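Local atomic coordinates of glycoprotein (Chandipura virus, PDB entry 5MDM), a protein that probably attaches the virus to host receptors and, once acidified in the endosome, undergoes the conformational change that fuses viral and endosomal membranes. Residues A[53-58]-A[131-136]; A[82-87]-A[162-167]; A[176-181]-A[221-226]. All coordinates share one frame; numbering follows the deposited sequence.

Contact 1. Residues A[53-58]-A[131-136]; sequences KSDGFL and PHHVGV
S54 and V134 form the tight end of this contact, where two irregular segments run roughly antiparallel, about 138° apart end to end. V134 N donates to S54 O at 3.2 Å with an almost straight N-H...O angle of 169°. The S54 hydroxyl, set by its first torsion between the backbone N and the carbonyl carbon, points OG at V134 O, 2.8 Å away, although P51 O competes for the single proton. Behind it, S54 CB rests on V136 CG2 (3.5 Å), and W143 of strand 142-144 packs against S54, V134 and V136. The second rung is less regular: H132 N reaches G56 O at 3.0 Å, but from above the carbonyl plane. Here the packing changes to oblique apolar contacts. L58 CG meets H132 CB at 3.8 Å, while F57 CE2 lies 3.9 Å from P131 CG, with helix 89-101 beside both residues. The looser, solvent-facing side belongs to H133. D55 OD1 lies in the plane of its imidazole, at the edge, 3.1 Å from CD2, the carboxylate turned 74° to the ring; H133 NE2 makes a weak hydrogen bond to P51 O. Thus the backbone around S54 fastens the stretch carrying V134, a residue that interacts with host vimentin, whereas the acidic neighbour D55 may modestly favour protonation of H133 as the pH falls.

Contact 2. Residues A[82-87]-A[162-167]; sequences IHNIKP and HNSSVW
I85 and S164 bring the two backbones to 4.9 Å between CA atoms, the short touching parts running 36° from parallel and joined by packing instead of by hydrogen bonds of their own. Around this crossing, N84 lays its CB against S164 CB (3.5 Å), and its amide carbon follows close by. The S164 hydroxyl has another task, a weak hydrogen bond from OG to H60 ND1. Further on, P87 and V166 meet at their ends, P87 CG against V166 CG2 at 3.8 Å; C92 of helix 89-101 packs against both, closing the buried end. P87 CD approaches S164 O to 3.3 Å. K86, fully extended with CG anti to the backbone N (chi1 -177°), crosses V166 at about a right angle and touches V166 CG1 through CE (4.0 Å) before its NZ ends in a salt bridge with D159. Strand 56-69 explains the meeting: A61 bonds the backbones of both I85 and S164, so strand 77-85 gives way to strand 165-169 along a common partner. Such a handover belongs to the antiparallel sheet of the fusion domain, beside H60 and with H162 at the start of segment 162-167, both probably pH sensors of the pre-fusion state.

Contact 3. Residues A[176-181]-A[221-226]; sequences NICGQS and SYCGRN
Y222 opens the contact by setting its ring crosswise to Q180, the amide and ring planes 69° apart, with Q180 CG at the ring edge and OE1 3.7 Å from the Y222 OH. Next comes C223, whose SG lies above one face of the Y222 ring, offset toward its rim, and closes the disulfide to C178 SG (2.0 Å, chi3 64°). The C178 sulfur is thrown across by a first torsion that sets it anti to the backbone N (-164°). C223 and G224 are the central residues of a type I' turn, both with positive phi. At the exposed tip, N176 OD1 approaches G224 CA to 3.4 Å. R225 completes the hairpin: Y222 N bonds R225 O at 2.9 Å and R225 N bonds Y222 O at 3.2 Å. Its guanidinium makes a cation-pi interaction with F182 and a hydrogen bond to S44. The disulfide therefore ties the turn between strands 218-222 and 225-229 to the approach of strand 180-192; the carboxylate of D138, a site of interaction with host vimentin, takes G179 N, its backbone pairs with that of C223, and W235 of strand 235-237 packs beside Y222 and R225.

How the contacts relate
All three contacts have a buried part (S54 with V134, P87 with V166, Y222 with C223) and an exposed one (H133; N84 and K86; N176 with G224). Contact 1 relies on backbone hydrogen bonds, contact 2 on packing alone, contact 3 on a covalent bridge. Contact 1 supplies the start of strand 56-69, and contact 2 joins strands 77-85 and 165-169, both of which pair with it; W167 NE1 bonds H132 O at 3.0 Å. Contact 1 meets contact 3 where K53 NZ reaches Q180 O (3.1 Å). Contacts 2 and 3 keep their nearest atoms about 7 Å apart. The centre of contact 2 is about 40 Å from the centre of the chain, that of contact 3 about 13 Å.

Contact 1. Residues A[53-58]-A[131-136]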
# COMPACT_ATOMS: atom_id res chain seq x y z
N LYS A 53 14.63 -4.19 16.62
CA LYS A 53 15.64 -5.21 16.88
C LYS A 53 17.06 -4.67 16.76
O LYS A 53 18.02 -5.37 17.05
CB LYS A 53 15.45 -6.42 15.97
CG LYS A 53 14.39 -7.40 16.44
CD LYS A 53 14.51 -8.73 15.74
CE LYS A 53 13.65 -9.78 16.41
NZ LYS A 53 13.81 -11.12 15.77
N SER A 54 17.19 -3.42 16.34
CA SER A 54 18.49 -2.78 16.25
C SER A 54 18.49 -1.40 16.91
O SER A 54 19.30 -0.53 16.56
CB SER A 54 18.97 -2.69 14.80
OG SER A 54 18.04 -1.98 14.00
N ASP A 55 17.58 -1.20 17.85
CA ASP A 55 17.58 -0.00 18.68
C ASP A 55 18.81 -0.05 19.56
O ASP A 55 19.20 -1.12 20.04
CB ASP A 55 16.33 0.07 19.55
CG ASP A 55 15.12 0.60 18.79
OD1 ASP A 55 15.31 1.18 17.70
OD2 ASP A 55 13.99 0.45 19.30
N GLY A 56 19.43 1.10 19.78
CA GLY A 56 20.64 1.14 20.57
C GLY A 56 20.79 2.36 21.45
O GLY A 56 19.90 3.21 21.53
N PHE A 57 21.93 2.43 22.12
CA PHE A 57 22.26 3.54 22.98
C PHE A 57 23.72 3.88 22.78
O PHE A 57 24.58 3.00 22.72
CB PHE A 57 22.03 3.17 24.44
CG PHE A 57 20.59 2.88 24.76
CD1 PHE A 57 20.16 1.59 24.95
CD2 PHE A 57 19.68 3.91 24.87
CE1 PHE A 57 18.84 1.32 25.25
CE2 PHE A 57 18.36 3.66 25.17
CZ PHE A 57 17.94 2.36 25.36
N LEU A 58 24.00 5.17 22.65
CA LEU A 58 25.37 5.65 22.69
C LEU A 58 25.73 5.95 24.13
O LEU A 58 25.15 6.83 24.77
CB LEU A 58 25.54 6.90 21.81
CG LEU A 58 25.74 6.63 20.32
CD1 LEU A 58 25.66 7.92 19.52
CD2 LEU A 58 27.07 5.93 20.07
N PRO A 131 20.17 7.56 23.00
CA PRO A 131 19.57 6.52 22.17
C PRO A 131 19.87 6.70 20.68
O PRO A 131 19.52 7.72 20.10
CB PRO A 131 18.07 6.69 22.43
CG PRO A 131 17.99 7.28 23.78
CD PRO A 131 19.19 8.18 23.90
N HIS A 132 20.54 5.71 20.09
CA HIS A 132 20.94 5.75 18.68
C HIS A 132 20.62 4.44 17.97
O HIS A 132 21.10 3.38 18.36
CB HIS A 132 22.43 6.08 18.56
CG HIS A 132 22.95 6.01 17.16
ND1 HIS A 132 22.25 6.49 16.08
CD2 HIS A 132 24.11 5.50 16.67
CE1 HIS A 132 22.95 6.29 14.98
NE2 HIS A 132 24.09 5.70 15.31
N HIS A 133 19.80 4.52 16.93
CA HIS A 133 19.41 3.33 16.17
C HIS A 133 20.40 3.04 15.04
O HIS A 133 20.81 3.95 14.31
CB HIS A 133 18.00 3.51 15.61
CG HIS A 133 17.55 2.40 14.71
ND1 HIS A 133 17.85 2.36 13.37
CD2 HIS A 133 16.80 1.30 14.96
CE1 HIS A 133 17.32 1.28 12.83
NE2 HIS A 133 16.68 0.62 13.78
N VAL A 134 20.77 1.77 14.89
CA VAL A 134 21.71 1.37 13.85
C VAL A 134 21.11 0.30 12.94
O VAL A 134 20.06 -0.26 13.24
CB VAL A 134 23.03 0.82 14.45
CG1 VAL A 134 23.53 1.74 15.54
CG2 VAL A 134 22.83 -0.58 14.98
N GLY A 135 21.78 0.03 11.82
CA GLY A 135 21.30 -0.95 10.88
C GLY A 135 21.83 -2.34 11.17
O GLY A 135 22.67 -2.51 12.06
N VAL A 136 21.36 -3.33 10.41
CA VAL A 136 21.78 -4.72 10.60
C VAL A 136 22.11 -5.36 9.26
O VAL A 136 21.35 -5.25 8.31
CB VAL A 136 20.67 -5.55 11.28
CG1 VAL A 136 21.03 -7.03 11.28
CG2 VAL A 136 20.42 -5.08 12.69

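Contact 2. Residues A[82-87]-A[162-167]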
# COMPACT_ATOMS: atom_id res chain seq x y z
N ILE A 82 36.57 19.01 31.45
CA ILE A 82 35.90 17.75 31.16
C ILE A 82 36.77 16.90 30.24
O ILE A 82 37.18 17.34 29.18
CB ILE A 82 34.53 17.96 30.49
CG1 ILE A 82 33.58 18.72 31.42
CG2 ILE A 82 33.92 16.62 30.10
CD1 ILE A 82 32.15 18.79 30.92
N HIS A 83 37.05 15.67 30.67
CA HIS A 83 37.91 14.77 29.92
C HIS A 83 37.14 13.57 29.40
O HIS A 83 36.75 12.69 30.17
CB HIS A 83 39.07 14.29 30.80
CG HIS A 83 39.88 15.40 31.41
ND1 HIS A 83 39.94 16.66 30.85
CD2 HIS A 83 40.65 15.43 32.52
CE1 HIS A 83 40.72 17.42 31.60
NE2 HIS A 83 41.16 16.71 32.61
N ASN A 84 36.92 13.53 28.09
CA ASN A 84 36.27 12.39 27.46
C ASN A 84 37.12 11.13 27.61
O ASN A 84 38.30 11.13 27.29
CB ASN A 84 36.01 12.67 25.98
CG ASN A 84 34.92 13.70 25.76
OD1 ASN A 84 34.06 13.90 26.62
ND2 ASN A 84 34.96 14.36 24.61
N ILE A 85 36.51 10.06 28.11
CA ILE A 85 37.19 8.77 28.21
C ILE A 85 36.30 7.66 27.68
O ILE A 85 35.09 7.82 27.57
CB ILE A 85 37.59 8.44 29.67
CG1 ILE A 85 36.35 8.27 30.54
CG2 ILE A 85 38.52 9.50 30.23
CD1 ILE A 85 36.66 7.78 31.94
N LYS A 86 36.91 6.53 27.33
CA LYS A 86 36.15 5.39 26.85
C LYS A 86 35.58 4.61 28.03
O LYS A 86 36.31 4.21 28.93
CB LYS A 86 37.01 4.47 25.98
CG LYS A 86 36.24 3.29 25.41
CD LYS A 86 37.09 2.47 24.46
CE LYS A 86 36.31 1.29 23.93
NZ LYS A 86 37.12 0.48 22.98
N PRO A 87 34.25 4.41 28.03
CA PRO A 87 33.58 3.72 29.13
C PRO A 87 33.88 2.23 29.13
O PRO A 87 34.13 1.65 28.07
CB PRO A 87 32.10 3.94 28.81
CG PRO A 87 32.05 4.11 27.34
CD PRO A 87 33.31 4.82 26.97
N HIS A 162 34.36 7.96 17.85
CA HIS A 162 34.63 8.93 18.90
C HIS A 162 35.14 8.21 20.14
O HIS A 162 34.55 7.24 20.59
CB HIS A 162 33.37 9.73 19.24
CG HIS A 162 32.79 10.48 18.08
ND1 HIS A 162 32.23 9.85 16.99
CD2 HIS A 162 32.69 11.81 17.84
CE1 HIS A 162 31.81 10.76 16.13
NE2 HIS A 162 32.08 11.95 16.62
N ASN A 163 36.26 8.69 20.68
CA ASN A 163 36.90 8.08 21.84
C ASN A 163 35.97 8.02 23.05
O ASN A 163 36.04 7.09 23.85
CB ASN A 163 38.17 8.84 22.21
CG ASN A 163 39.12 9.00 21.03
OD1 ASN A 163 38.75 8.78 19.88
ND2 ASN A 163 40.36 9.38 21.32
N SER A 164 35.09 9.01 23.15
CA SER A 164 34.23 9.15 24.32
C SER A 164 33.08 8.14 24.39
O SER A 164 32.72 7.69 25.47
CB SER A 164 33.67 10.58 24.39
OG SER A 164 32.96 10.91 23.21
N SER A 165 32.51 7.79 23.24
CA SER A 165 31.29 6.99 23.21
C SER A 165 31.45 5.58 22.65
O SER A 165 32.30 5.33 21.79
CB SER A 165 30.19 7.72 22.43
OG SER A 165 29.77 8.89 23.11
N VAL A 166 30.64 4.66 23.16
CA VAL A 166 30.49 3.34 22.55
C VAL A 166 29.01 3.09 22.26
O VAL A 166 28.17 3.95 22.50
CB VAL A 166 31.04 2.21 23.45
CG1 VAL A 166 32.51 2.44 23.77
CG2 VAL A 166 30.21 2.08 24.72
N TRP A 167 28.69 1.91 21.74
CA TRP A 167 27.30 1.59 21.41
C TRP A 167 26.83 0.27 22.03
O TRP A 167 27.49 -0.76 21.90
CB TRP A 167 27.10 1.55 19.89
CG TRP A 167 25.67 1.34 19.50
CD1 TRP A 167 24.70 2.30 19.39
CD2 TRP A 167 25.04 0.10 19.15
NE1 TRP A 167 23.51 1.73 19.00
CE2 TRP A 167 23.69 0.38 18.85
CE3 TRP A 167 25.48 -1.22 19.07
CZ2 TRP A 167 22.79 -0.60 18.47
CZ3 TRP A 167 24.58 -2.20 18.70
CH2 TRP A 167 23.25 -1.89 18.40

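Contact 3. Residues A[176-181]-A[221-226]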
# COMPACT_ATOMS: atom_id res chain seq x y z
N ASN A 176 21.77 -14.29 17.87
CA ASN A 176 22.12 -13.77 16.55
C ASN A 176 21.69 -12.33 16.35
O ASN A 176 20.59 -11.94 16.72
CB ASN A 176 21.52 -14.64 15.45
CG ASN A 176 22.09 -16.04 15.43
OD1 ASN A 176 23.18 -16.27 14.89
ND2 ASN A 176 21.37 -16.99 16.01
N ILE A 177 22.57 -11.53 15.75
CA ILE A 177 22.21 -10.19 15.34
C ILE A 177 21.33 -10.26 14.09
O ILE A 177 21.76 -10.70 13.03
CB ILE A 177 23.45 -9.34 15.04
CG1 ILE A 177 24.25 -9.13 16.32
CG2 ILE A 177 23.06 -8.00 14.44
CD1 ILE A 177 25.58 -8.47 16.10
N CYS A 178 20.08 -9.83 14.25
CA CYS A 178 19.11 -9.93 13.17
C CYS A 178 18.14 -8.77 13.25
O CYS A 178 17.66 -8.42 14.33
CB CYS A 178 18.35 -11.25 13.26
SG CYS A 178 17.44 -11.70 11.77
N GLY A 179 17.84 -8.17 12.11
CA GLY A 179 16.85 -7.12 12.08
C GLY A 179 15.55 -7.63 11.50
O GLY A 179 14.77 -6.87 10.94
N GLN A 180 15.32 -8.93 11.64
CA GLN A 180 14.20 -9.58 10.98
C GLN A 180 13.44 -10.50 11.93
O GLN A 180 14.05 -11.24 12.72
CB GLN A 180 14.72 -10.39 9.80
CG GLN A 180 13.70 -10.65 8.73
CD GLN A 180 13.48 -9.45 7.84
OE1 GLN A 180 14.22 -8.47 7.91
NE2 GLN A 180 12.45 -9.52 7.00
N SER A 181 12.12 -10.45 11.87
CA SER A 181 11.28 -11.36 12.64
C SER A 181 10.94 -12.60 11.83
O SER A 181 10.82 -12.54 10.61
CB SER A 181 10.00 -10.67 13.08
OG SER A 181 10.31 -9.52 13.85
N SER A 221 22.79 -18.65 3.95
CA SER A 221 22.78 -18.48 5.39
C SER A 221 22.20 -17.12 5.72
O SER A 221 22.74 -16.09 5.32
CB SER A 221 24.19 -18.59 5.96
OG SER A 221 24.17 -18.49 7.37
N TYR A 222 21.10 -17.12 6.46
CA TYR A 222 20.40 -15.89 6.76
C TYR A 222 20.15 -15.74 8.25
O TYR A 222 19.62 -16.65 8.89
CB TYR A 222 19.07 -15.85 6.00
CG TYR A 222 18.38 -14.51 6.06
CD1 TYR A 222 18.91 -13.41 5.41
CD2 TYR A 222 17.19 -14.35 6.76
CE1 TYR A 222 18.29 -12.19 5.45
CE2 TYR A 222 16.56 -13.13 6.80
CZ TYR A 222 17.11 -12.05 6.15
OH TYR A 222 16.49 -10.83 6.19
N CYS A 223 20.53 -14.59 8.79
CA CYS A 223 20.34 -14.30 10.21
C CYS A 223 20.95 -15.38 11.10
O CYS A 223 20.35 -15.79 12.09
CB CYS A 223 18.86 -14.12 10.52
SG CYS A 223 18.21 -12.51 10.06
N GLY A 224 22.14 -15.84 10.73
CA GLY A 224 22.88 -16.77 11.55
C GLY A 224 22.41 -18.21 11.47
O GLY A 224 22.77 -19.02 12.32
N ARG A 225 21.60 -18.54 10.47
CA ARG A 225 21.22 -19.94 10.27
C ARG A 225 21.04 -20.38 8.82
O ARG A 225 20.67 -19.58 7.96
CB ARG A 225 20.03 -20.34 11.15
CG ARG A 225 18.75 -19.53 10.99
CD ARG A 225 17.81 -19.93 12.13
NE ARG A 225 16.42 -19.49 11.97
CZ ARG A 225 15.95 -18.33 12.43
NH1 ARG A 225 16.74 -17.48 13.05
NH2 ARG A 225 14.67 -18.04 12.25
N ASN A 226 21.33 -21.65 8.57
CA ASN A 226 21.29 -22.21 7.23
C ASN A 226 19.88 -22.28 6.71
O ASN A 226 18.95 -22.60 7.45
CB ASN A 226 21.89 -23.61 7.21
CG ASN A 226 23.33 -23.64 7.65
OD1 ASN A 226 24.16 -22.85 7.19
ND2 ASN A 226 23.65 -24.57 8.55